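Long-range contacts in ribokinase (Cryptococcus neoformans var. grubii serotype A, PDB 6XK2), which probably catalyses the ATP- and magnesium-dependent phosphorylation of D-ribose at O-5, giving D-ribose 5-phosphate for nucleotide synthesis and the pentose phosphate pathway: residues P30-P35 with Q107-G112; V59-G64 with E84-G89; T139-Q144 with A154-A159; V241-T246 with L253-G258. All blocks are in the same frame, centred on the assembly; numbering follows the deposited sequence.

Contact 1: residues P30-P35 with Q107-G112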
loop_
_atom_site.group_PDB
_atom_site.type_symbol
_atom_site.label_atom_id
_atom_site.label_comp_id
_atom_site.label_asym_id
_atom_site.label_seq_id
_atom_site.Cartn_x
_atom_site.Cartn_y
_atom_site.Cartn_z
ATOM N N PRO A 30 -8.401 -5.757 -8.771
ATOM C CA PRO A 30 -9.196 -6.879 -9.310
ATOM C C PRO A 30 -9.207 -8.096 -8.399
ATOM O O PRO A 30 -10.267 -8.689 -8.167
ATOM C CB PRO A 30 -8.522 -7.166 -10.655
ATOM C CG PRO A 30 -7.886 -5.869 -11.036
ATOM C CD PRO A 30 -7.469 -5.195 -9.757
ATOM N N HIS A 31 -8.048 -8.505 -7.897
ATOM C CA HIS A 31 -7.967 -9.634 -6.986
ATOM C C HIS A 31 -6.814 -9.392 -6.026
ATOM O O HIS A 31 -5.991 -8.499 -6.231
ATOM C CB HIS A 31 -7.801 -10.960 -7.729
ATOM C CG HIS A 31 -6.563 -11.044 -8.572
ATOM N ND1 HIS A 31 -6.526 -10.624 -9.886
ATOM C CD2 HIS A 31 -5.319 -11.501 -8.288
ATOM C CE1 HIS A 31 -5.316 -10.826 -10.377
ATOM N NE2 HIS A 31 -4.564 -11.353 -9.426
ATOM N N ILE A 32 -6.784 -10.171 -4.941
ATOM C CA ILE A 32 -5.668 -10.084 -4.009
ATOM C C ILE A 32 -4.398 -10.476 -4.744
ATOM O O ILE A 32 -4.374 -11.478 -5.471
ATOM C CB ILE A 32 -5.916 -10.985 -2.791
ATOM C CG1 ILE A 32 -7.270 -10.665 -2.152
ATOM C CG2 ILE A 32 -4.791 -10.828 -1.776
ATOM C CD1 ILE A 32 -7.357 -9.293 -1.564
ATOM N N VAL A 33 -3.340 -9.675 -4.591
ATOM C CA VAL A 33 -2.118 -9.945 -5.340
ATOM C C VAL A 33 -1.509 -11.251 -4.849
ATOM O O VAL A 33 -1.428 -11.509 -3.640
ATOM C CB VAL A 33 -1.129 -8.765 -5.251
ATOM C CG1 VAL A 33 -0.570 -8.568 -3.854
ATOM C CG2 VAL A 33 0.004 -8.949 -6.260
ATOM N N ARG A 34 -1.141 -12.088 -5.769
ATOM C CA ARG A 34 -0.543 -13.399 -5.576
ATOM C C ARG A 34 0.982 -13.284 -5.566
ATOM O O ARG A 34 1.546 -12.362 -6.171
ATOM C CB ARG A 34 -0.992 -14.355 -6.682
ATOM N N PRO A 35 1.671 -14.183 -4.862
ATOM C CA PRO A 35 3.135 -14.084 -4.758
ATOM C C PRO A 35 3.798 -14.063 -6.128
ATOM O O PRO A 35 3.543 -14.926 -6.970
ATOM C CB PRO A 35 3.520 -15.345 -3.977
ATOM C CG PRO A 35 2.283 -15.741 -3.237
ATOM C CD PRO A 35 1.129 -15.322 -4.097
ATOM N N GLN A 107 -5.856 -4.562 0.703
ATOM C CA GLN A 107 -6.253 -4.901 -0.651
ATOM C C GLN A 107 -7.736 -5.238 -0.626
ATOM O O GLN A 107 -8.135 -6.249 -0.045
ATOM C CB GLN A 107 -5.444 -6.078 -1.185
ATOM C CG GLN A 107 -3.948 -5.891 -1.174
ATOM C CD GLN A 107 -3.234 -7.123 -1.677
ATOM O OE1 GLN A 107 -3.502 -7.602 -2.776
ATOM N NE2 GLN A 107 -2.320 -7.646 -0.876
ATOM N N SER A 108 -8.545 -4.398 -1.266
ATOM C CA SER A 108 -9.986 -4.600 -1.380
ATOM C C SER A 108 -10.256 -5.116 -2.788
ATOM O O SER A 108 -10.263 -4.348 -3.757
ATOM C CB SER A 108 -10.728 -3.298 -1.094
ATOM O OG SER A 108 -12.136 -3.460 -1.178
ATOM N N ALA A 109 -10.467 -6.420 -2.907
ATOM C CA ALA A 109 -10.585 -7.010 -4.229
ATOM C C ALA A 109 -12.004 -6.856 -4.753
ATOM O O ALA A 109 -12.969 -6.792 -3.984
ATOM C CB ALA A 109 -10.208 -8.490 -4.200
ATOM N N ALA A 110 -12.129 -6.799 -6.082
ATOM C CA ALA A 110 -13.460 -6.760 -6.673
ATOM C C ALA A 110 -14.182 -8.074 -6.416
ATOM O O ALA A 110 -15.408 -8.103 -6.273
ATOM C CB ALA A 110 -13.376 -6.471 -8.169
ATOM N N ASP A 111 -13.421 -9.173 -6.359
ATOM C CA ASP A 111 -13.890 -10.458 -5.827
ATOM C C ASP A 111 -14.727 -10.260 -4.544
ATOM O O ASP A 111 -15.828 -10.809 -4.415
ATOM C CB ASP A 111 -12.665 -11.371 -5.623
ATOM C CG ASP A 111 -12.697 -12.135 -4.334
ATOM O OD1 ASP A 111 -13.559 -13.027 -4.175
ATOM O OD2 ASP A 111 -11.806 -11.861 -3.497
ATOM N N GLY A 112 -14.225 -9.480 -3.582
ATOM C CA GLY A 112 -14.960 -9.218 -2.348
ATOM C C GLY A 112 -14.081 -9.401 -1.128
ATOM O O GLY A 112 -14.249 -8.720 -0.109
#
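The amide of Gln-107 meets the backbone of Val-33 in a short, almost linear hydrogen bond: Val-33 N donates to Gln-107 OE1 at 2.8 Å with an N-H...O angle of 176°, and it arrives in the carbonyl plane of the amide. The side chain can span this gap because it runs extended beyond CG (chi2 178°), and glutamine suits the place by offering a neutral acceptor on a long arm to a backbone N-H of the loop. The side chains of Val-33 and Gln-107 cross at about a right angle, and a valine methyl rests against the end of the amide, Val-33 CG1 lying 3.3 Å from Gln-107 OE1. Ile-32 closes over the rest of the same arm. Ile-32 CG2 touches the amide, while Ile-32 CD1 lies 3.5 Å from Gln-107 O and 4.0 Å from Ala-109 CB, a branched apolar residue thus covering both the side chain and the backbone. Ala-109 is small enough for the loop to run close past it, its CB 3.8 Å from His-31 CA. Farther along, Ala-110 N gives only a weak bond to Pro-30 O, at 3.4 Å and 130°. Outside the two segments, Glu-37 is hydrogen-bonded to His-31 NE2 and to Arg-34 N, while Asp-111 OD2 accepts a hydrogen bond from Glu-113 N. The loop 30-35 joins strands 22-29 and 38-49 and lies over the end of strand 102-109 in the four-stranded sheet; Ile-39 packs on Val-33, and Gln-107 and Pro-35 of the second subunit pack on Val-33 and Ile-32, placing the contact at the dimer interface.

Contact 2: residues V59-G64 with E84-G89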
loop_
_atom_site.group_PDB
_atom_site.type_symbol
_atom_site.label_atom_id
_atom_site.label_comp_id
_atom_site.label_asym_id
_atom_site.label_seq_id
_atom_site.Cartn_x
_atom_site.Cartn_y
_atom_site.Cartn_z
ATOM N N VAL A 59 -19.120 2.459 20.244
ATOM C CA VAL A 59 -19.615 2.643 21.615
ATOM C C VAL A 59 -20.187 4.045 21.791
ATOM O O VAL A 59 -21.316 4.222 22.268
ATOM C CB VAL A 59 -18.504 2.385 22.657
ATOM C CG1 VAL A 59 -19.030 2.700 24.052
ATOM C CG2 VAL A 59 -17.986 0.948 22.612
ATOM N N ALA A 60 -19.429 5.063 21.377
ATOM C CA ALA A 60 -19.902 6.439 21.503
ATOM C C ALA A 60 -21.166 6.668 20.682
ATOM O O ALA A 60 -22.102 7.319 21.157
ATOM C CB ALA A 60 -18.803 7.422 21.087
ATOM N N ARG A 61 -21.199 6.162 19.440
ATOM C CA ARG A 61 -22.393 6.285 18.604
ATOM C C ARG A 61 -23.600 5.628 19.263
ATOM O O ARG A 61 -24.726 6.139 19.172
ATOM C CB ARG A 61 -22.149 5.652 17.223
ATOM C CG ARG A 61 -21.455 6.536 16.200
ATOM C CD ARG A 61 -22.421 7.517 15.636
ATOM N NE ARG A 61 -21.892 8.157 14.447
ATOM C CZ ARG A 61 -21.367 9.379 14.424
ATOM N NH1 ARG A 61 -21.306 10.107 15.537
ATOM N NH2 ARG A 61 -20.915 9.877 13.279
ATOM N N ALA A 62 -23.386 4.499 19.931
ATOM C CA ALA A 62 -24.451 3.783 20.623
ATOM C C ALA A 62 -24.835 4.433 21.949
ATOM O O ALA A 62 -25.720 3.920 22.644
ATOM C CB ALA A 62 -24.032 2.327 20.842
ATOM N N GLY A 63 -24.173 5.521 22.334
ATOM C CA GLY A 63 -24.578 6.285 23.493
ATOM C C GLY A 63 -23.831 5.999 24.770
ATOM O O GLY A 63 -24.248 6.480 25.828
ATOM N N GLY A 64 -22.758 5.231 24.717
ATOM C CA GLY A 64 -22.014 4.909 25.908
ATOM C C GLY A 64 -20.885 5.884 26.197
ATOM O O GLY A 64 -20.339 6.539 25.305
ATOM N N GLU A 84 -13.114 12.610 18.737
ATOM C CA GLU A 84 -13.681 13.558 19.693
ATOM C C GLU A 84 -15.069 14.013 19.263
ATOM O O GLU A 84 -15.995 14.048 20.086
ATOM C CB GLU A 84 -12.748 14.758 19.861
ATOM C CG GLU A 84 -11.446 14.368 20.511
ATOM C CD GLU A 84 -10.277 15.321 20.261
ATOM O OE1 GLU A 84 -10.411 16.306 19.484
ATOM O OE2 GLU A 84 -9.194 15.046 20.832
ATOM N N SER A 85 -15.236 14.346 17.973
ATOM C CA SER A 85 -16.533 14.799 17.478
ATOM C C SER A 85 -17.623 13.759 17.674
ATOM O O SER A 85 -18.796 14.117 17.822
ATOM C CB SER A 85 -16.440 15.164 15.999
ATOM O OG SER A 85 -15.695 16.352 15.841
ATOM N N ALA A 86 -17.269 12.475 17.668
ATOM C CA ALA A 86 -18.261 11.435 17.876
ATOM C C ALA A 86 -18.559 11.172 19.341
ATOM O O ALA A 86 -19.437 10.355 19.634
ATOM C CB ALA A 86 -17.815 10.131 17.223
ATOM N N GLY A 87 -17.862 11.815 20.262
ATOM C CA GLY A 87 -18.056 11.528 21.664
ATOM C C GLY A 87 -17.091 10.530 22.255
ATOM O O GLY A 87 -17.297 10.091 23.394
ATOM N N VAL A 88 -16.061 10.137 21.518
ATOM C CA VAL A 88 -15.007 9.314 22.086
ATOM C C VAL A 88 -14.082 10.194 22.914
ATOM O O VAL A 88 -13.555 11.202 22.421
ATOM C CB VAL A 88 -14.221 8.586 20.989
ATOM C CG1 VAL A 88 -13.081 7.790 21.646
ATOM C CG2 VAL A 88 -15.154 7.699 20.143
ATOM N N GLY A 89 -13.848 9.793 24.160
ATOM C CA GLY A 89 -12.877 10.495 24.986
ATOM C C GLY A 89 -11.465 10.188 24.521
ATOM O O GLY A 89 -11.120 9.028 24.262
HETATM O O HOH W 1 -21.641 9.711 18.395
#
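Arg-61 and Ala-86 approach each other because the arginine chain bends at chi2 (-77°) after CG has set out beside the backbone N (chi1 -84°). The bend carries the guanidinium over to the end of the neighbouring helix, where Arg-61 NH1 comes to 3.9 Å from Ala-86 CB, the methyl lying oblique to the flat group. The polar link runs through a single water, which sits at the guanidinium edge and in its plane: it accepts from Arg-61 NH1 at 2.9 Å and donates to Ala-86 O at 2.6 Å. That carbonyl stands just before Gly-87, where the chain leaves the helix, and a charged donor relayed through water would probably complement it electrostatically. Arg-61 NE is hydrogen-bonded to Val-321 O, a second hold on the guanidinium.

The closest packing involves Ala-60, which directs its methyl at the turn. Ala-60 CB lies 3.3 Å from Ala-86 O and 3.7 Å from Gly-87 C, and a small side chain lets the backbones come so near, Ala-60 CA and Gly-87 CA being 5.4 Å apart. Val-88 adds an apolar contact: its CG2 meets Ala-60 CB at 3.8 Å, and the residue also packs on Ala-56 and Leu-68.

Both helices finish in a Schellman motif, a common helix C-terminus whose positive-phi residue is often glycine, here Gly-63 and Gly-87. Phi near +95° in each would press a side chain against the preceding carbonyl. From these ends helices 51-61 and 77-85 lead on to strands 66-72 and 93-95 of the central sheet, in the alpha/beta fold of the PfkB (ribokinase) family.

Contact 3: residues T139-Q144 with A154-A159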
loop_
_atom_site.group_PDB
_atom_site.type_symbol
_atom_site.label_atom_id
_atom_site.label_comp_id
_atom_site.label_asym_id
_atom_site.label_seq_id
_atom_site.Cartn_x
_atom_site.Cartn_y
_atom_site.Cartn_z
ATOM N N THR A 139 -16.191 0.569 34.340
ATOM C CA THR A 139 -16.924 -0.664 34.535
ATOM C C THR A 139 -16.672 -1.701 33.456
ATOM O O THR A 139 -16.870 -2.890 33.712
ATOM C CB THR A 139 -18.429 -0.363 34.561
ATOM O OG1 THR A 139 -18.775 0.387 33.378
ATOM C CG2 THR A 139 -18.803 0.432 35.818
ATOM N N HIS A 140 -16.220 -1.284 32.275
ATOM C CA HIS A 140 -16.080 -2.160 31.121
ATOM C C HIS A 140 -14.756 -1.894 30.414
ATOM O O HIS A 140 -14.359 -0.739 30.245
ATOM C CB HIS A 140 -17.239 -1.962 30.136
ATOM C CG HIS A 140 -18.565 -2.437 30.647
ATOM N ND1 HIS A 140 -19.271 -1.774 31.625
ATOM C CD2 HIS A 140 -19.295 -3.533 30.337
ATOM C CE1 HIS A 140 -20.394 -2.423 31.874
ATOM N NE2 HIS A 140 -20.431 -3.498 31.109
ATOM N N LEU A 141 -14.088 -2.971 29.994
ATOM C CA LEU A 141 -12.786 -2.925 29.337
ATOM C C LEU A 141 -12.894 -3.676 28.018
ATOM O O LEU A 141 -13.336 -4.830 27.988
ATOM C CB LEU A 141 -11.665 -3.542 30.211
ATOM C CG LEU A 141 -10.343 -3.764 29.448
ATOM C CD1 LEU A 141 -9.689 -2.442 29.149
ATOM C CD2 LEU A 141 -9.344 -4.691 30.124
ATOM N N LEU A 142 -12.535 -3.009 26.929
ATOM C CA LEU A 142 -12.588 -3.568 25.585
ATOM C C LEU A 142 -11.182 -3.581 24.992
ATOM O O LEU A 142 -10.486 -2.556 25.005
ATOM C CB LEU A 142 -13.542 -2.755 24.708
ATOM C CG LEU A 142 -13.735 -3.186 23.255
ATOM C CD1 LEU A 142 -14.106 -4.648 23.096
ATOM C CD2 LEU A 142 -14.763 -2.279 22.577
ATOM N N VAL A 143 -10.768 -4.733 24.471
ATOM C CA VAL A 143 -9.404 -4.905 23.991
ATOM C C VAL A 143 -9.400 -5.762 22.734
ATOM O O VAL A 143 -10.264 -6.619 22.531
ATOM C CB VAL A 143 -8.484 -5.531 25.067
ATOM C CG1 VAL A 143 -7.991 -4.450 26.048
ATOM C CG2 VAL A 143 -9.205 -6.665 25.809
ATOM N N GLN A 144 -8.399 -5.532 21.894
ATOM C CA GLN A 144 -8.183 -6.349 20.709
ATOM C C GLN A 144 -6.735 -6.791 20.711
ATOM O O GLN A 144 -6.169 -7.053 21.775
ATOM C CB GLN A 144 -8.533 -5.605 19.424
ATOM C CG GLN A 144 -9.862 -4.912 19.490
ATOM C CD GLN A 144 -9.762 -3.557 20.143
ATOM O OE1 GLN A 144 -8.684 -2.938 20.155
ATOM N NE2 GLN A 144 -10.880 -3.075 20.682
ATOM N N ALA A 154 -1.773 -6.535 30.503
ATOM C CA ALA A 154 -1.694 -5.759 31.733
ATOM C C ALA A 154 -3.025 -5.092 32.030
ATOM O O ALA A 154 -3.429 -5.000 33.193
ATOM C CB ALA A 154 -0.577 -4.721 31.635
ATOM N N TYR A 155 -3.733 -4.639 30.987
ATOM C CA TYR A 155 -5.047 -4.038 31.195
ATOM C C TYR A 155 -6.064 -5.069 31.676
ATOM O O TYR A 155 -6.852 -4.785 32.588
ATOM C CB TYR A 155 -5.514 -3.339 29.920
ATOM C CG TYR A 155 -4.974 -1.933 29.852
ATOM C CD1 TYR A 155 -3.626 -1.702 29.615
ATOM C CD2 TYR A 155 -5.792 -0.838 30.089
ATOM C CE1 TYR A 155 -3.115 -0.428 29.583
ATOM C CE2 TYR A 155 -5.281 0.457 30.054
ATOM C CZ TYR A 155 -3.944 0.647 29.804
ATOM O OH TYR A 155 -3.423 1.916 29.768
ATOM N N LEU A 156 -6.044 -6.277 31.106
ATOM C CA LEU A 156 -6.963 -7.319 31.561
ATOM C C LEU A 156 -6.675 -7.726 32.999
ATOM O O LEU A 156 -7.599 -7.918 33.801
ATOM C CB LEU A 156 -6.877 -8.537 30.651
ATOM C CG LEU A 156 -7.669 -8.489 29.363
ATOM C CD1 LEU A 156 -7.255 -9.685 28.556
ATOM C CD2 LEU A 156 -9.172 -8.503 29.631
ATOM N N THR A 157 -5.394 -7.918 33.329
ATOM C CA THR A 157 -5.033 -8.206 34.706
ATOM C C THR A 157 -5.569 -7.123 35.630
ATOM O O THR A 157 -6.177 -7.416 36.668
ATOM C CB THR A 157 -3.511 -8.334 34.837
ATOM O OG1 THR A 157 -3.036 -9.356 33.952
ATOM C CG2 THR A 157 -3.115 -8.688 36.245
ATOM N N ALA A 158 -5.398 -5.858 35.237
ATOM C CA ALA A 158 -5.878 -4.760 36.070
ATOM C C ALA A 158 -7.399 -4.743 36.145
ATOM O O ALA A 158 -7.964 -4.536 37.223
ATOM C CB ALA A 158 -5.346 -3.426 35.546
ATOM N N ALA A 159 -8.081 -4.983 35.020
ATOM C CA ALA A 159 -9.537 -5.056 35.049
ATOM C C ALA A 159 -10.008 -6.172 35.970
ATOM O O ALA A 159 -10.900 -5.971 36.801
ATOM C CB ALA A 159 -10.091 -5.256 33.638
#
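Leu-141 fills the tight part of this contact almost alone, pushing one methyl, CD2, into the surface of helix 149-160. With CG anti to the backbone N (chi1 169°), the branch is carried off the strand to the helix, where Leu-141 CD2 lies 3.5 Å from Tyr-155 O. The same Leu-141 CD2 is 3.6 Å from Ala-159 CB and 3.8 Å from Leu-156 CD2. Alanine suits its position one turn on from Tyr-155, since its short side chain makes room for the leucine and also touches Leu-141 CB. Strand 140-143 and helix 149-160 form the first two elements of a beta-alpha-beta unit completed by strand 167-170; the axes of 140-143 and of 154-159 run nearly antiparallel, at 162°, and pass 9.5 Å apart. Such a gap is bridged by apolar side chains rather than by backbone bonds. Packing thins toward Val-143, whose CG2 reaches Leu-156 CD2 only at 4.2 Å. Tyr-155 occupies the partly exposed margin, where an amphipathic residue fits: its CB still touches Leu-141, but the ring leads away and the OH is hydrogen-bonded to Asp-69 OD2 on strand 66-72. The tyrosine also packs beside Leu-16 and Arg-18 of strand 15-18.

Contact 4: residues V241-T246 with L253-G258. With ADP (adenosine-5'-diphosphate), chain E.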
loop_
_atom_site.group_PDB
_atom_site.type_symbol
_atom_site.label_atom_id
_atom_site.label_comp_id
_atom_site.label_asym_id
_atom_site.label_seq_id
_atom_site.Cartn_x
_atom_site.Cartn_y
_atom_site.Cartn_z
ATOM N N VAL A 241 -16.500 -17.552 30.510
ATOM C CA VAL A 241 -16.451 -16.579 29.426
ATOM C C VAL A 241 -17.632 -16.812 28.489
ATOM O O VAL A 241 -17.777 -17.894 27.917
ATOM C CB VAL A 241 -15.118 -16.685 28.673
ATOM C CG1 VAL A 241 -15.008 -15.612 27.590
ATOM C CG2 VAL A 241 -13.972 -16.597 29.653
ATOM N N GLY A 242 -18.474 -15.799 28.325
ATOM C CA GLY A 242 -19.462 -15.841 27.259
ATOM C C GLY A 242 -18.834 -15.609 25.892
ATOM O O GLY A 242 -17.827 -14.914 25.748
ATOM N N ILE A 243 -19.431 -16.213 24.867
ATOM C CA ILE A 243 -18.840 -16.236 23.534
ATOM C C ILE A 243 -19.846 -15.731 22.513
ATOM O O ILE A 243 -20.998 -16.175 22.495
ATOM C CB ILE A 243 -18.365 -17.643 23.140
ATOM C CG1 ILE A 243 -17.385 -18.188 24.180
ATOM C CG2 ILE A 243 -17.748 -17.618 21.751
ATOM C CD1 ILE A 243 -17.223 -19.681 24.099
ATOM N N ILE A 244 -19.402 -14.830 21.643
ATOM C CA ILE A 244 -20.199 -14.390 20.506
ATOM C C ILE A 244 -19.447 -14.697 19.228
ATOM O O ILE A 244 -18.299 -14.270 19.062
ATOM C CB ILE A 244 -20.511 -12.895 20.583
ATOM C CG1 ILE A 244 -21.420 -12.646 21.770
ATOM C CG2 ILE A 244 -21.150 -12.436 19.268
ATOM C CD1 ILE A 244 -21.616 -11.228 21.997
ATOM N N CYS A 245 -20.102 -15.415 18.316
ATOM C CA CYS A 245 -19.545 -15.718 17.001
ATOM C C CYS A 245 -20.399 -15.041 15.936
ATOM O O CYS A 245 -21.553 -15.429 15.719
ATOM C CB CYS A 245 -19.470 -17.224 16.762
ATOM S SG CYS A 245 -18.567 -17.665 15.255
ATOM N N THR A 246 -19.836 -14.030 15.278
ATOM C CA THR A 246 -20.518 -13.377 14.166
ATOM C C THR A 246 -20.303 -14.158 12.875
ATOM O O THR A 246 -19.224 -14.707 12.632
ATOM C CB THR A 246 -20.009 -11.950 13.995
ATOM O OG1 THR A 246 -18.633 -11.999 13.617
ATOM C CG2 THR A 246 -20.162 -11.150 15.281
ATOM N N LEU A 253 -24.137 -15.946 16.478
ATOM C CA LEU A 253 -24.355 -16.974 17.487
ATOM C C LEU A 253 -23.944 -16.398 18.834
ATOM O O LEU A 253 -22.939 -15.686 18.931
ATOM C CB LEU A 253 -23.551 -18.244 17.187
ATOM C CG LEU A 253 -23.997 -19.021 15.945
ATOM C CD1 LEU A 253 -23.147 -20.256 15.752
ATOM C CD2 LEU A 253 -25.468 -19.410 16.032
ATOM N N CYS A 254 -24.731 -16.671 19.863
ATOM C CA CYS A 254 -24.437 -16.173 21.194
ATOM C C CYS A 254 -24.463 -17.324 22.184
ATOM O O CYS A 254 -25.337 -18.195 22.119
ATOM C CB CYS A 254 -25.434 -15.098 21.619
ATOM S SG CYS A 254 -25.053 -14.363 23.214
ATOM N N TYR A 255 -23.489 -17.335 23.091
ATOM C CA TYR A 255 -23.430 -18.359 24.134
ATOM C C TYR A 255 -23.201 -17.705 25.487
ATOM O O TYR A 255 -22.139 -17.119 25.728
ATOM C CB TYR A 255 -22.340 -19.393 23.878
ATOM C CG TYR A 255 -22.224 -20.379 25.022
ATOM C CD1 TYR A 255 -23.196 -21.352 25.211
ATOM C CD2 TYR A 255 -21.152 -20.342 25.904
ATOM C CE1 TYR A 255 -23.112 -22.255 26.247
ATOM C CE2 TYR A 255 -21.053 -21.255 26.946
ATOM C CZ TYR A 255 -22.039 -22.210 27.111
ATOM O OH TYR A 255 -21.964 -23.129 28.140
ATOM N N GLU A 256 -24.201 -17.793 26.354
ATOM C CA GLU A 256 -24.033 -17.497 27.770
ATOM C C GLU A 256 -23.599 -18.762 28.494
ATOM O O GLU A 256 -24.142 -19.835 28.226
ATOM C CB GLU A 256 -25.330 -16.975 28.379
ATOM C CG GLU A 256 -25.384 -15.473 28.500
ATOM C CD GLU A 256 -26.737 -14.970 28.983
ATOM O OE1 GLU A 256 -27.771 -15.532 28.547
ATOM O OE2 GLU A 256 -26.771 -13.997 29.774
ATOM N N PRO A 257 -22.619 -18.667 29.392
ATOM C CA PRO A 257 -22.137 -19.862 30.096
ATOM C C PRO A 257 -23.270 -20.684 30.692
ATOM O O PRO A 257 -24.162 -20.160 31.359
ATOM C CB PRO A 257 -21.234 -19.280 31.187
ATOM C CG PRO A 257 -20.679 -18.041 30.544
ATOM C CD PRO A 257 -21.787 -17.484 29.674
ATOM N N GLY A 258 -23.236 -21.983 30.412
ATOM C CA GLY A 258 -24.201 -22.942 30.907
ATOM C C GLY A 258 -25.566 -22.930 30.254
ATOM O O GLY A 258 -26.414 -23.745 30.634
HETATM P PB ADP E . -16.333 -9.475 11.015
HETATM O O1B ADP E . -16.097 -10.868 10.392
HETATM O O2B ADP E . -15.769 -8.351 10.066
HETATM O O3B ADP E . -15.789 -9.372 12.415
HETATM P PA ADP E . -19.114 -9.908 10.184
HETATM O O1A ADP E . -18.734 -10.096 8.753
HETATM O O2A ADP E . -19.477 -11.251 10.863
HETATM O O3A ADP E . -17.908 -9.228 10.975
HETATM O "O5'" ADP E . -20.255 -8.796 10.430
HETATM C "C5'" ADP E . -20.863 -8.552 11.717
HETATM C "C4'" ADP E . -22.350 -8.382 11.539
HETATM O "O4'" ADP E . -22.621 -7.434 10.484
HETATM C "C3'" ADP E . -23.097 -9.640 11.125
HETATM O "O3'" ADP E . -23.358 -10.469 12.247
HETATM C "C2'" ADP E . -24.358 -9.055 10.494
HETATM O "O2'" ADP E . -25.320 -8.708 11.482
HETATM C "C1'" ADP E . -23.787 -7.825 9.776
HETATM N N9 ADP E . -23.411 -8.096 8.392
HETATM C C8 ADP E . -22.166 -8.402 7.916
HETATM N N7 ADP E . -22.138 -8.695 6.634
HETATM C C5 ADP E . -23.457 -8.563 6.245
HETATM C C6 ADP E . -24.102 -8.735 5.002
HETATM N N6 ADP E . -23.467 -9.105 3.883
HETATM N N1 ADP E . -25.432 -8.508 4.945
HETATM C C2 ADP E . -26.069 -8.137 6.060
HETATM N N3 ADP E . -25.575 -7.951 7.288
HETATM C C4 ADP E . -24.260 -8.183 7.311
#
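A beta hairpin at the edge of the nucleotide site pairs strand 242-246 with strand 252-255, and its first strand ends on Thr-246, a residue that binds ADP. Thr-246 OG1, placed between its backbone N and carbonyl carbon (chi1 65°), donates to ADP O2A on the alpha phosphate at 3.0 Å; a hydroxyl on a short branch suits this spot because the strand end already brings it to the phosphate. Gly-248 N and Gly-251 O, in the connection between the strands, hold the same nucleotide.

Two antiparallel hydrogen-bonded pairs fasten the hairpin. Ile-243 N donates to Tyr-255 O at 3.0 Å. In return Tyr-255 N donates to Ile-243 O at 2.8 Å. Cys-245 and Leu-253 exchange bonds likewise, with Leu-253 N to Cys-245 O at 2.7 Å. Between them Ile-244 and Cys-254 form a non-hydrogen-bonded pair, their side chains on the face opposite that of Cys-245, Leu-253 and Tyr-255; Ile-244 CA makes a CA-H...O contact with Leu-253 O at 3.4 Å. Pro-257 CD lies 3.7 Å from Gly-242 CA, and a side chain at this glycine would crowd Tyr-255 O and the proline. Tyr-255 OH accepts from Gly-258 N, which ties the hydroxyl to the chain just past the strand.

On one face Cys-245, Leu-253 and Tyr-255 pack against helix 220-232, where His-232 meets the tyrosine ring edge-to-face; on the other, Ile-244 and Cys-254 lie on helix 297-312, with Phe-283 and Phe-287 of helix 279-292 beside Ile-244, while strand 191-195 runs parallel to 242-246.

How the contacts relate
Contacts 3 and 4 reach the same nine-stranded mixed sheet, in which strand 140-143 of contact 3 is separated from strand 242-246 of contact 4 by strands 167-170 and 191-195; their centres lie about 19 Å apart. Contact 2 joins the ends of two helices flanking that sheet and comes within about 5 Å of contact 3 at the nearest atoms. Contact 1 belongs to the separate four-stranded sheet, about 33 to 36 Å from the others, centre to centre, and on the dimer side. In sequence, contact 2 falls between the two segments of contact 1, and contacts 3 and 4 follow in turn. The four thus sample the main alpha/beta body, its nucleotide-binding edge and the dimerising sheet.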